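Side-chain contacts in aldehyde dehydrogenase (Burkholderia vietnamiensis, PDB 5KF0), which probably oxidises aldehydes to carboxylic acids with a nicotinamide cofactor, and binds NADPH: residues Ala94-Ala99 and Gly323-Pro328; Ala168-Ala173 and Ser446-Asn451; Val200-Asn205 and Gly209-Leu214; Leu274-Asp279 and Gly418-Ser423; Val377-Glu380 and Tyr384-Glu387. One frame throughout, in Å; residues are numbered along the deposited sequence. Where two conformers were deposited one is given.

Contact 1 (Ala94-Ala99 and Gly323-Pro328)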
# COMPACT_ATOMS: atom_id res chain seq x y z
N ALA A 94 7.40 40.17 -1.76
CA ALA A 94 6.16 40.37 -1.01
C ALA A 94 6.27 39.75 0.37
O ALA A 94 5.90 40.36 1.38
CB ALA A 94 4.98 39.78 -1.77
N LEU A 95 6.82 38.54 0.43
CA LEU A 95 7.00 37.85 1.70
C LEU A 95 7.99 38.60 2.59
O LEU A 95 7.76 38.75 3.80
CB LEU A 95 7.47 36.43 1.44
CG LEU A 95 7.89 35.52 2.58
CD1 LEU A 95 6.79 35.45 3.63
CD2 LEU A 95 8.16 34.15 1.99
N CYS A 96 9.08 39.09 2.02
CA CYS A 96 10.06 39.85 2.77
C CYS A 96 9.41 41.07 3.42
O CYS A 96 9.63 41.35 4.60
CB CYS A 96 11.19 40.26 1.83
SG CYS A 96 12.53 41.14 2.57
N ILE A 97 8.59 41.79 2.66
CA ILE A 97 7.98 43.01 3.16
C ILE A 97 6.94 42.69 4.23
O ILE A 97 7.02 43.19 5.36
CB ILE A 97 7.37 43.81 2.00
CG1 ILE A 97 8.47 44.31 1.07
CG2 ILE A 97 6.56 45.00 2.54
CD1 ILE A 97 7.94 44.85 -0.24
N GLU A 98 5.95 41.87 3.89
CA GLU A 98 4.78 41.75 4.76
C GLU A 98 5.04 40.87 5.98
O GLU A 98 4.33 41.02 6.98
CB GLU A 98 3.57 41.21 3.98
CG GLU A 98 3.60 39.75 3.58
CD GLU A 98 2.32 39.34 2.85
OE1 GLU A 98 1.31 40.07 2.98
OE2 GLU A 98 2.32 38.31 2.14
N ALA A 99 6.01 39.96 5.93
CA ALA A 99 6.37 39.18 7.11
C ALA A 99 7.67 39.64 7.75
O ALA A 99 8.02 39.14 8.82
CB ALA A 99 6.48 37.69 6.76
N GLY A 323 19.15 42.81 11.30
CA GLY A 323 18.89 44.10 10.65
C GLY A 323 17.78 44.00 9.61
O GLY A 323 16.88 43.17 9.73
N ASP A 324 17.89 44.86 8.60
CA ASP A 324 16.91 44.97 7.53
C ASP A 324 16.77 43.63 6.82
O ASP A 324 17.77 43.09 6.33
CB ASP A 324 17.36 46.05 6.55
CG ASP A 324 16.30 46.42 5.52
OD1 ASP A 324 15.35 45.64 5.30
OD2 ASP A 324 16.42 47.53 4.93
N PRO A 325 15.57 43.05 6.74
CA PRO A 325 15.42 41.77 6.03
C PRO A 325 15.66 41.88 4.53
O PRO A 325 15.90 40.85 3.89
CB PRO A 325 13.97 41.36 6.35
CG PRO A 325 13.28 42.64 6.69
CD PRO A 325 14.30 43.49 7.37
N LYS A 326 15.67 43.09 3.96
CA LYS A 326 16.02 43.27 2.56
C LYS A 326 17.51 43.08 2.30
O LYS A 326 17.92 42.89 1.16
CB LYS A 326 15.57 44.65 2.08
CG LYS A 326 14.07 44.85 2.22
CD LYS A 326 13.65 46.26 1.82
CE LYS A 326 13.25 47.08 3.04
NZ LYS A 326 12.09 46.48 3.79
N ASP A 327 18.32 43.15 3.35
CA ASP A 327 19.76 42.96 3.22
C ASP A 327 20.05 41.47 3.12
O ASP A 327 19.64 40.71 4.00
CB ASP A 327 20.43 43.58 4.44
CG ASP A 327 21.95 43.52 4.40
OD1 ASP A 327 22.54 42.81 3.57
OD2 ASP A 327 22.56 44.20 5.24
N PRO A 328 20.69 40.99 2.05
CA PRO A 328 20.95 39.55 1.94
C PRO A 328 21.90 39.01 2.99
O PRO A 328 22.01 37.79 3.12
CB PRO A 328 21.54 39.40 0.52
CG PRO A 328 22.12 40.74 0.22
CD PRO A 328 21.16 41.73 0.86
O HOH W 1 11.38 44.01 4.27
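Cys96, on helix 88-99, sets its sulfur against Pro325 and Lys326 of a loop between two later helices. In the aldehyde dehydrogenase fold the helix belongs to the N-terminal, cofactor-binding domain and the loop to the catalytic domain. The contact is consistent with a place at the domain interface.

Van der Waals packing comes first. SG of Cys96 lies anti to its own backbone N (chi1 -177°), and this turns it out from the helix onto the loop. Cys96 SG approaches Pro325 O to 3.6 Å. Cys96 SG is also 4.1 Å from Pro325 CB and 4.0 Å from Lys326 CG. Ile103 and Ser106 of helix 103-123 touch the same cysteine, and Phe35 packs on Pro325.

No direct hydrogen bond crosses the contact; a water does the bridging. Lys326 bends at chi3 and chi4, and its NZ gives a hydrogen bond of 2.6 Å to water 1. The water in turn makes a weak bond of 3.2 Å to Cys96 O. Lys326 NZ also forms a salt bridge with Asp33 and a long one, 3.7 Å, with Asp324 OD1.

Hydrogen bonds within the loop fix its shape. Residues Asp324 to Asp327 form a type I turn. Lys326 N reaches Asp324 OD1 from above the carboxylate plane at 2.9 Å, which makes an Asx turn.

The chemistry is divided: the buried sulfur makes packing contacts with the loop, while the lysine lies near two carboxylates that would tend to stabilise its positive charge.

Contact 2 (Ala168-Ala173 and Ser446-Asn451). With ACT (acetate ion), chain H.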
# COMPACT_ATOMS: atom_id res chain seq x y z
N ALA A 168 -0.22 28.13 3.48
CA ALA A 168 -1.41 28.16 2.64
C ALA A 168 -1.36 27.05 1.59
O ALA A 168 -2.37 26.39 1.33
CB ALA A 168 -1.56 29.53 1.98
N ALA A 169 -0.18 26.84 1.00
CA ALA A 169 -0.02 25.81 -0.03
C ALA A 169 -0.35 24.42 0.50
O ALA A 169 -0.90 23.59 -0.24
CB ALA A 169 1.40 25.83 -0.59
N HIS A 170 -0.02 24.15 1.76
CA HIS A 170 -0.30 22.83 2.32
C HIS A 170 -1.78 22.57 2.53
O HIS A 170 -2.14 21.43 2.84
CB HIS A 170 0.50 22.63 3.62
CG HIS A 170 1.87 22.09 3.39
ND1 HIS A 170 2.09 20.78 2.99
CD2 HIS A 170 3.09 22.68 3.43
CE1 HIS A 170 3.38 20.59 2.81
NE2 HIS A 170 4.02 21.72 3.07
N LYS A 171 -2.64 23.58 2.35
CA LYS A 171 -4.08 23.37 2.31
C LYS A 171 -4.65 23.50 0.90
O LYS A 171 -5.41 22.63 0.46
CB LYS A 171 -4.78 24.36 3.26
CG LYS A 171 -4.22 24.31 4.70
CD LYS A 171 -5.02 25.19 5.66
CE LYS A 171 -4.28 25.35 6.99
NZ LYS A 171 -4.11 24.04 7.71
N VAL A 172 -4.26 24.56 0.19
CA VAL A 172 -4.78 24.84 -1.15
C VAL A 172 -4.41 23.73 -2.12
O VAL A 172 -5.25 23.25 -2.89
CB VAL A 172 -4.25 26.20 -1.64
CG1 VAL A 172 -4.55 26.40 -3.12
CG2 VAL A 172 -4.84 27.34 -0.80
N ALA A 173 -3.12 23.35 -2.15
CA ALA A 173 -2.68 22.41 -3.18
C ALA A 173 -3.33 21.04 -3.01
O ALA A 173 -3.82 20.49 -4.02
CB ALA A 173 -1.15 22.32 -3.20
N SER A 446 13.74 21.52 13.45
CA SER A 446 13.27 22.54 12.53
C SER A 446 13.21 22.07 11.08
O SER A 446 12.79 22.86 10.22
CB SER A 446 14.17 23.77 12.66
OG SER A 446 14.37 24.06 14.04
N PHE A 447 13.58 20.82 10.78
CA PHE A 447 13.58 20.33 9.40
C PHE A 447 12.19 19.83 9.00
O PHE A 447 11.54 19.09 9.74
CB PHE A 447 14.59 19.19 9.23
CG PHE A 447 14.53 18.54 7.88
CD1 PHE A 447 15.19 19.12 6.80
CD2 PHE A 447 13.78 17.39 7.66
CE1 PHE A 447 15.11 18.55 5.53
CE2 PHE A 447 13.70 16.83 6.40
CZ PHE A 447 14.37 17.40 5.34
N ARG A 448 11.76 20.23 7.80
CA ARG A 448 10.57 19.69 7.15
C ARG A 448 10.81 19.65 5.64
O ARG A 448 11.37 20.58 5.07
CB ARG A 448 9.33 20.55 7.44
CG ARG A 448 8.06 20.04 6.74
CD ARG A 448 6.88 20.96 7.02
NE ARG A 448 5.64 20.41 6.48
CZ ARG A 448 4.45 21.01 6.59
NH1 ARG A 448 4.35 22.20 7.18
NH2 ARG A 448 3.37 20.40 6.12
N VAL A 449 10.40 18.55 5.02
CA VAL A 449 10.32 18.46 3.56
C VAL A 449 8.86 18.21 3.20
O VAL A 449 8.14 17.54 3.95
CB VAL A 449 11.29 17.38 3.02
CG1 VAL A 449 11.04 16.02 3.64
CG2 VAL A 449 11.27 17.31 1.49
N ASP A 450 8.40 18.80 2.10
CA ASP A 450 6.97 19.06 2.02
C ASP A 450 6.12 17.84 1.69
O ASP A 450 4.90 17.92 1.80
CB ASP A 450 6.72 20.19 1.03
CG ASP A 450 7.24 21.51 1.55
OD1 ASP A 450 6.73 21.97 2.59
OD2 ASP A 450 8.18 22.06 0.95
N ASN A 451 6.72 16.70 1.31
CA ASN A 451 5.92 15.50 1.14
C ASN A 451 5.73 14.71 2.43
O ASN A 451 4.86 13.84 2.49
CB ASN A 451 6.53 14.57 0.08
CG ASN A 451 7.90 14.07 0.47
OD1 ASN A 451 8.65 14.76 1.15
ND2 ASN A 451 8.25 12.87 0.01
C ACT H . 7.57 24.29 8.15
O ACT H . 8.75 24.43 7.71
OXT ACT H . 6.64 24.25 7.32
CH3 ACT H . 7.27 24.18 9.61
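His170 and Asp450 form a His-carboxylate hydrogen bond, and Arg448 stacks on the same imidazole. The histidine sits on helix 164-178 of the Rossmann-like cofactor domain. Its partners come from the loop after strand 438-441.

The hydrogen bond runs from His170 NE2 to Asp450 OD1 at 2.8 Å and is nearly straight (168°). OD1 lies close to the ring plane of the histidine. The proton arrives on the anti side of the carboxylate, somewhat out of its plane. OD1 also accepts from Asn166 ND2, while OD2 forms a salt bridge with Arg112. The carboxylate is held at both oxygens, which fixes its rotation.

In the stack the planes differ by 17° and the centres are 3.8 Å apart. NH2 of Arg448 stands over the middle of the imidazole. The arginine gets there extended, with CG anti to the backbone N (chi1 179°).

Arg139 of the second subunit donates to Arg448 O, so the loop lies at a subunit interface. The side chain of Arg448 is about 4 Å from the NADPH at the nearest atoms. At the guanidinium edge, Arg448 NH1 gives a hydrogen bond of 3.1 Å to OXT of an acetate ion, probably from the crystallisation liquor.

Contact 3 (Val200-Asn205 and Gly209-Leu214)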
# COMPACT_ATOMS: atom_id res chain seq x y z
N VAL A 200 -3.12 33.82 -9.47
CA VAL A 200 -2.65 32.75 -10.36
C VAL A 200 -3.75 31.72 -10.59
O VAL A 200 -4.01 31.30 -11.73
CB VAL A 200 -1.37 32.12 -9.79
CG1 VAL A 200 -1.02 30.84 -10.53
CG2 VAL A 200 -0.23 33.13 -9.88
N LEU A 201 -4.43 31.29 -9.51
CA LEU A 201 -5.54 30.35 -9.66
C LEU A 201 -6.67 30.93 -10.51
O LEU A 201 -7.35 30.18 -11.22
CB LEU A 201 -6.08 29.95 -8.29
CG LEU A 201 -5.26 28.92 -7.53
CD1 LEU A 201 -5.79 28.81 -6.10
CD2 LEU A 201 -5.36 27.58 -8.25
N ALA A 202 -6.87 32.25 -10.44
CA ALA A 202 -7.93 32.88 -11.22
C ALA A 202 -7.69 32.81 -12.71
O ALA A 202 -8.63 32.99 -13.50
CB ALA A 202 -8.09 34.33 -10.78
N GLU A 203 -6.45 32.54 -13.13
CA GLU A 203 -6.11 32.36 -14.54
C GLU A 203 -6.53 31.00 -15.08
O GLU A 203 -6.51 30.81 -16.30
CB GLU A 203 -4.60 32.53 -14.74
CG GLU A 203 -4.05 33.88 -14.28
CD GLU A 203 -2.53 33.95 -14.29
OE1 GLU A 203 -1.87 32.90 -14.49
OE2 GLU A 203 -1.99 35.05 -14.09
N THR A 204 -6.91 30.06 -14.21
CA THR A 204 -7.21 28.71 -14.65
C THR A 204 -8.70 28.54 -14.95
O THR A 204 -9.53 29.39 -14.63
CB THR A 204 -6.80 27.67 -13.61
OG1 THR A 204 -7.69 27.74 -12.49
CG2 THR A 204 -5.37 27.90 -13.15
N ASN A 205 -9.02 27.38 -15.52
CA ASN A 205 -10.36 26.98 -15.90
C ASN A 205 -11.16 26.36 -14.78
O ASN A 205 -12.13 25.65 -15.06
CB ASN A 205 -10.29 25.99 -17.07
CG ASN A 205 -10.74 26.62 -18.35
OD1 ASN A 205 -11.23 25.94 -19.25
ND2 ASN A 205 -10.59 27.94 -18.44
N GLY A 209 -16.55 29.22 -8.03
CA GLY A 209 -16.77 28.76 -6.68
C GLY A 209 -15.75 27.75 -6.18
O GLY A 209 -15.80 27.38 -5.00
N ALA A 210 -14.84 27.30 -7.05
CA ALA A 210 -13.78 26.41 -6.59
C ALA A 210 -12.94 27.04 -5.49
O ALA A 210 -12.47 26.34 -4.59
CB ALA A 210 -12.86 26.01 -7.76
N PHE A 211 -12.75 28.36 -5.53
CA PHE A 211 -11.95 28.97 -4.48
C PHE A 211 -12.39 30.40 -4.21
O PHE A 211 -12.89 31.10 -5.10
CB PHE A 211 -10.45 28.93 -4.82
CG PHE A 211 -10.04 29.90 -5.89
CD1 PHE A 211 -9.53 31.15 -5.56
CD2 PHE A 211 -10.13 29.56 -7.24
CE1 PHE A 211 -9.14 32.04 -6.54
CE2 PHE A 211 -9.73 30.45 -8.24
CZ PHE A 211 -9.23 31.69 -7.89
N SER A 212 -12.22 30.80 -2.96
CA SER A 212 -12.21 32.19 -2.55
C SER A 212 -11.03 32.39 -1.61
O SER A 212 -10.68 31.49 -0.84
CB SER A 212 -13.52 32.60 -1.85
OG SER A 212 -14.62 32.53 -2.75
N VAL A 213 -10.40 33.57 -1.68
CA VAL A 213 -9.34 33.94 -0.75
C VAL A 213 -9.76 35.29 -0.16
O VAL A 213 -9.80 36.30 -0.87
CB VAL A 213 -7.96 34.01 -1.41
CG1 VAL A 213 -6.90 34.47 -0.40
CG2 VAL A 213 -7.58 32.63 -2.00
N LEU A 214 -10.09 35.29 1.13
CA LEU A 214 -10.78 36.42 1.76
C LEU A 214 -10.02 36.89 2.99
O LEU A 214 -10.08 36.22 4.04
CB LEU A 214 -12.21 36.03 2.15
CG LEU A 214 -13.15 35.57 1.04
CD1 LEU A 214 -14.51 35.24 1.62
CD2 LEU A 214 -13.28 36.64 -0.04
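Phe211 reaches from strand 211-213 to Leu201 and Ala202 of helix 192-202. Its CB points toward the helix. CG then stands between the backbone N and the carbonyl carbon (chi1 73°), and this turns the ring toward Leu201 and Ala202.

The outer ring atoms do the touching. CE1 of Phe211 lies 4.1 Å from Leu201 CB. Phe211 CE2 lies 3.7 Å from Leu201 CB and 3.8 Å from Leu201 O. CZ, the tip, comes closest. Phe211 CZ meets Leu201 CB at 3.6 Å and Ala202 N at 3.5 Å, and Ala202 CB is a little further off.

The leucine makes a CH-pi contact with the ring. CB of Leu201 stands over one face of the Phe211 ring, displaced toward the rim, 3.9 Å from the centroid and 24° off the normal. Ala198 of the same helix and Tyr17 of strand 13-18 also touch Phe211.

Beside the ring, Leu201 O accepts from Thr204 N and from Thr204 OG1. Thr204 OG1 donates to Leu201 O at 2.8 Å, in the carbonyl plane.

Strand 182-185, helix 192-202 and strand 211-213 make a beta-alpha-beta crossover. Strand 211-213 lies parallel to strand 182-185, and this packing of its phenylalanine against the connecting helix belongs to the Rossmann-like cofactor domain of aldehyde dehydrogenases.

Contact 4 (Leu274-Asp279 and Gly418-Ser423)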
# COMPACT_ATOMS: atom_id res chain seq x y z
N LEU A 274 30.91 18.75 16.13
CA LEU A 274 30.31 19.83 16.90
C LEU A 274 30.07 21.08 16.05
O LEU A 274 29.08 21.78 16.25
CB LEU A 274 31.17 20.18 18.11
CG LEU A 274 30.90 19.33 19.36
CD1 LEU A 274 31.74 19.83 20.54
CD2 LEU A 274 29.41 19.30 19.71
N ASP A 275 30.96 21.38 15.10
CA ASP A 275 30.73 22.57 14.27
C ASP A 275 29.47 22.41 13.44
O ASP A 275 28.70 23.37 13.27
CB ASP A 275 31.93 22.85 13.38
CG ASP A 275 33.12 23.42 14.15
OD1 ASP A 275 32.92 23.96 15.25
OD2 ASP A 275 34.25 23.31 13.65
N TYR A 276 29.23 21.21 12.90
CA TYR A 276 27.99 20.95 12.18
C TYR A 276 26.79 21.10 13.10
O TYR A 276 25.79 21.75 12.75
CB TYR A 276 28.01 19.54 11.56
CG TYR A 276 26.62 19.05 11.18
CD1 TYR A 276 25.96 18.09 11.95
CD2 TYR A 276 25.97 19.56 10.07
CE1 TYR A 276 24.68 17.66 11.61
CE2 TYR A 276 24.70 19.13 9.71
CZ TYR A 276 24.06 18.18 10.49
OH TYR A 276 22.79 17.77 10.14
N VAL A 277 26.87 20.49 14.28
CA VAL A 277 25.76 20.55 15.24
C VAL A 277 25.45 22.00 15.60
O VAL A 277 24.29 22.43 15.56
CB VAL A 277 26.11 19.72 16.49
CG1 VAL A 277 25.05 19.91 17.59
CG2 VAL A 277 26.25 18.22 16.10
N VAL A 278 26.48 22.76 15.95
CA VAL A 278 26.31 24.16 16.33
C VAL A 278 25.69 24.96 15.19
O VAL A 278 24.81 25.80 15.42
CB VAL A 278 27.66 24.74 16.79
CG1 VAL A 278 27.62 26.27 16.80
CG2 VAL A 278 28.00 24.19 18.17
N ASP A 279 26.11 24.70 13.95
CA ASP A 279 25.54 25.42 12.82
C ASP A 279 24.04 25.12 12.69
O ASP A 279 23.25 26.04 12.46
CB ASP A 279 26.28 25.06 11.53
CG ASP A 279 25.79 25.87 10.34
OD1 ASP A 279 26.02 27.10 10.32
OD2 ASP A 279 25.18 25.28 9.43
N GLY A 418 14.56 16.88 17.85
CA GLY A 418 15.75 16.45 17.13
C GLY A 418 16.75 15.80 18.07
O GLY A 418 16.87 16.17 19.24
N VAL A 419 17.49 14.82 17.54
CA VAL A 419 18.52 14.11 18.31
C VAL A 419 19.75 13.96 17.43
O VAL A 419 19.73 13.23 16.44
CB VAL A 419 18.07 12.73 18.80
CG1 VAL A 419 19.15 12.15 19.72
CG2 VAL A 419 16.72 12.79 19.52
N PHE A 420 20.84 14.63 17.82
CA PHE A 420 22.14 14.42 17.17
C PHE A 420 22.81 13.24 17.87
O PHE A 420 23.31 13.37 18.99
CB PHE A 420 22.99 15.69 17.26
CG PHE A 420 22.45 16.85 16.47
CD1 PHE A 420 22.79 17.02 15.13
CD2 PHE A 420 21.61 17.78 17.07
CE1 PHE A 420 22.29 18.10 14.39
CE2 PHE A 420 21.11 18.87 16.34
CZ PHE A 420 21.45 19.02 15.01
N THR A 421 22.80 12.09 17.21
CA THR A 421 23.39 10.86 17.74
C THR A 421 23.78 9.98 16.56
O THR A 421 23.18 10.06 15.49
CB THR A 421 22.42 10.09 18.66
OG1 THR A 421 23.11 8.98 19.26
CG2 THR A 421 21.20 9.55 17.88
N ASP A 422 24.81 9.16 16.76
CA ASP A 422 25.12 8.08 15.83
C ASP A 422 24.74 6.72 16.41
O ASP A 422 25.00 5.69 15.78
CB ASP A 422 26.60 8.09 15.44
CG ASP A 422 26.90 7.18 14.23
OD1 ASP A 422 26.20 7.30 13.21
OD2 ASP A 422 27.81 6.35 14.31
N SER A 423 24.11 6.69 17.59
CA SER A 423 23.79 5.43 18.25
C SER A 423 22.44 4.91 17.78
O SER A 423 21.41 5.56 17.98
CB SER A 423 23.78 5.61 19.78
OG SER A 423 23.25 4.47 20.42
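Helix-on-sheet packing in the catalytic domain brings Val277 and Tyr276 of helix 274-286 against Phe420 at the end of strand 416-420.

With CG1 of Val277 anti to the backbone N (chi1 173°), both methyls bear on the phenyl ring. CG1 of Val277 stands above the middle of one face, 4.1 Å from the centroid of the Phe420 ring and 11° off its normal, a CH-pi contact. CG2 of Val277 approaches the ring at CD1 of Phe420, 3.8 Å away.

Tyr276 comes to the rim instead. Tyr276 CE1 lies near the plane of the Phe420 ring, 3.7 Å from Phe420 CE1. The two rings are steeply inclined to each other, with planes at 77°, and their centroids are 6.0 Å apart. The tyrosine hydroxyl is bonded beyond the contact, to Asn442 O and to Arg483 of the second subunit.

Just past the strand, Thr421 OG1 accepts from Ser423 N at 3.0 Å, an ST turn. Ser423 then serves as N-cap of helix 424-433.

Strand 416-420 runs parallel to its two neighbours, 263-266 and 438-441. Helix 274-286 rests on its phenylalanine, while Leu274 and Val278 of that helix pack on helix 306-319.

Contact 5 (Val377-Glu380 and Tyr384-Glu387). With NDP (NADPH dihydro-nicotinamide-adenine-dinucleotide phosphate), chain E.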
# COMPACT_ATOMS: atom_id res chain seq x y z
N VAL A 377 17.97 28.15 32.99
CA VAL A 377 16.55 28.49 32.95
C VAL A 377 15.78 27.38 33.64
O VAL A 377 15.85 26.22 33.23
CB VAL A 377 16.06 28.68 31.50
CG1 VAL A 377 14.57 29.00 31.49
CG2 VAL A 377 16.85 29.79 30.82
N GLY A 378 15.06 27.72 34.71
CA GLY A 378 14.30 26.71 35.43
C GLY A 378 13.17 26.16 34.57
O GLY A 378 12.53 26.89 33.81
N ARG A 379 12.92 24.85 34.70
CA ARG A 379 11.88 24.20 33.90
C ARG A 379 10.48 24.74 34.18
O ARG A 379 9.57 24.48 33.39
CB ARG A 379 11.90 22.67 34.11
CG ARG A 379 11.58 22.22 35.53
CD ARG A 379 11.36 20.70 35.62
NE ARG A 379 10.06 20.31 35.07
CZ ARG A 379 8.93 20.27 35.76
NH1 ARG A 379 8.92 20.61 37.05
NH2 ARG A 379 7.80 19.90 35.17
N GLU A 380 10.28 25.48 35.27
CA GLU A 380 8.98 26.07 35.57
C GLU A 380 8.72 27.36 34.81
O GLU A 380 7.57 27.81 34.75
CB GLU A 380 8.86 26.33 37.07
CG GLU A 380 9.48 27.65 37.55
CD GLU A 380 11.01 27.63 37.66
OE1 GLU A 380 11.60 28.70 37.93
OE2 GLU A 380 11.62 26.54 37.50
N TYR A 384 10.72 28.62 29.39
CA TYR A 384 10.95 27.20 29.14
C TYR A 384 9.71 26.54 28.54
O TYR A 384 9.82 25.80 27.55
CB TYR A 384 11.35 26.49 30.44
CG TYR A 384 11.91 25.11 30.18
CD1 TYR A 384 13.28 24.92 30.04
CD2 TYR A 384 11.07 24.01 30.02
CE1 TYR A 384 13.80 23.67 29.77
CE2 TYR A 384 11.59 22.75 29.76
CZ TYR A 384 12.95 22.59 29.63
OH TYR A 384 13.48 21.35 29.34
N ARG A 385 8.54 26.81 29.12
CA ARG A 385 7.36 25.98 28.91
C ARG A 385 6.40 26.51 27.85
O ARG A 385 5.66 25.72 27.26
CB ARG A 385 6.57 25.85 30.22
CG ARG A 385 7.39 25.29 31.36
CD ARG A 385 6.50 24.65 32.44
NE ARG A 385 5.97 23.35 32.00
CZ ARG A 385 6.66 22.21 32.03
NH1 ARG A 385 7.92 22.21 32.47
NH2 ARG A 385 6.09 21.09 31.61
N LYS A 386 6.36 27.82 27.63
CA LYS A 386 5.47 28.36 26.62
C LYS A 386 6.21 28.49 25.29
O LYS A 386 7.43 28.29 25.22
CB LYS A 386 4.89 29.70 27.07
CG LYS A 386 4.13 29.64 28.40
CD LYS A 386 3.49 30.99 28.70
CE LYS A 386 2.71 30.96 30.00
NZ LYS A 386 1.60 29.98 29.95
N GLU A 387 5.48 28.83 24.24
CA GLU A 387 6.08 28.94 22.91
C GLU A 387 6.76 30.29 22.77
O GLU A 387 6.10 31.33 22.67
CB GLU A 387 5.03 28.72 21.82
CG GLU A 387 5.64 28.69 20.43
CD GLU A 387 4.63 28.34 19.35
OE1 GLU A 387 5.04 27.80 18.30
OE2 GLU A 387 3.43 28.62 19.55
PA NDP E . -2.66 33.02 15.34
O1A NDP E . -3.29 31.88 16.08
O2A NDP E . -2.61 34.30 16.17
O5B NDP E . -3.41 33.33 13.97
C5B NDP E . -3.42 32.28 12.97
C4B NDP E . -4.60 32.50 12.06
O4B NDP E . -5.83 32.27 12.78
C3B NDP E . -4.71 33.92 11.48
O3B NDP E . -5.25 33.88 10.16
C2B NDP E . -5.72 34.56 12.43
O2B NDP E . -6.44 35.68 11.88
C1B NDP E . -6.67 33.39 12.61
N9A NDP E . -7.55 33.50 13.76
C8A NDP E . -7.24 33.81 15.06
N7A NDP E . -8.26 33.77 15.88
C5A NDP E . -9.32 33.40 15.06
C6A NDP E . -10.69 33.17 15.32
N6A NDP E . -11.25 33.31 16.53
N1A NDP E . -11.47 32.81 14.28
C2A NDP E . -10.92 32.69 13.07
N3A NDP E . -9.65 32.88 12.70
C4A NDP E . -8.90 33.24 13.75
O3 NDP E . -1.20 32.60 14.90
PN NDP E . -0.01 33.39 14.19
O1N NDP E . -0.48 33.95 12.90
O2N NDP E . 0.52 34.38 15.19
O5D NDP E . 1.08 32.28 13.89
C5D NDP E . 1.99 31.74 14.86
C4D NDP E . 1.42 30.44 15.39
O4D NDP E . 1.22 29.51 14.30
C3D NDP E . 2.36 29.75 16.39
O3D NDP E . 1.67 29.21 17.51
C2D NDP E . 3.00 28.67 15.52
O2D NDP E . 3.55 27.55 16.21
C1D NDP E . 1.83 28.28 14.63
N1N NDP E . 2.36 27.61 13.44
C2N NDP E . 2.06 26.30 13.17
C3N NDP E . 2.66 25.62 12.17
C7N NDP E . 2.28 24.22 11.82
O7N NDP E . 2.36 23.88 10.63
N7N NDP E . 1.94 23.38 12.79
C4N NDP E . 3.77 26.24 11.40
C5N NDP E . 3.76 27.72 11.56
C6N NDP E . 3.14 28.31 12.57
P2B NDP E . -5.84 37.21 11.96
O1X NDP E . -4.45 37.13 12.47
O2X NDP E . -6.02 37.72 10.56
O3X NDP E . -6.76 37.97 12.90
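Tyr384 and Arg385, on the short helix 382-385, close over the loop residues Val377 to Glu380.

The tight part is centred on the backbone of Arg379. The tyrosine ring lies with one face over Arg379 CA, 4.0 Å from CA to the ring centroid, a CH-pi contact. Tyr384 CB also rests 3.6 Å from Gly378 O. Val377 adds its CG1 methyl, and Ile394 of strand 392-398 touches both Val377 and Tyr384. The hydroxyl of Tyr384 is bonded to Glu396 and Arg298.

Arg385 curls round the carbonyl of Arg379. With a bend at chi3 (74°), Arg385 NH1 turns back and donates to Arg379 O at 3.0 Å. The bond is nearly straight (166°) and lies in the guanidinium plane, but the donor sits above the carbonyl plane.

The outer side is looser and more exposed. Here the side chains of Arg379 and Arg385 run side by side, with their guanidinium planes at 70°. Arg379 NH2 and Arg385 NH1 are 3.6 Å apart. Both groups gather round Asp410, which forms a salt bridge with each. Glu380 points away on the exposed side.

Further along, Glu387 belongs to the cofactor pocket. It is the glutamate of the family's E-x-F-G-P motif. Glu387 OE1 accepts from NADPH O2D at 2.6 Å, and Glu387 OE2 from NADPH O3D at 2.8 Å.

The carboxylate thus grips both hydroxyls of the nicotinamide ribose, and Asp410 would offset the charge of the two arginines.

The NADPH links two of these places. Contact 5 grips its nicotinamide ribose through Glu387, and Arg448 of contact 2 comes within about 4 Å of it. The centres of contacts 2 and 5 are 29 Å apart. Contact 2 is the most central, about 7 Å from the middle of the chain. It touches contact 3 directly, where Val172 CG1 meets Leu201 CD1 at 4.0 Å. Contacts 3 and 4 lie on opposite sides of the chain's centre, 44 Å apart between centres, in the cofactor and catalytic domains. Contact 1 probably joins these domains; its nearest atoms are about 10 Å from those of contact 2.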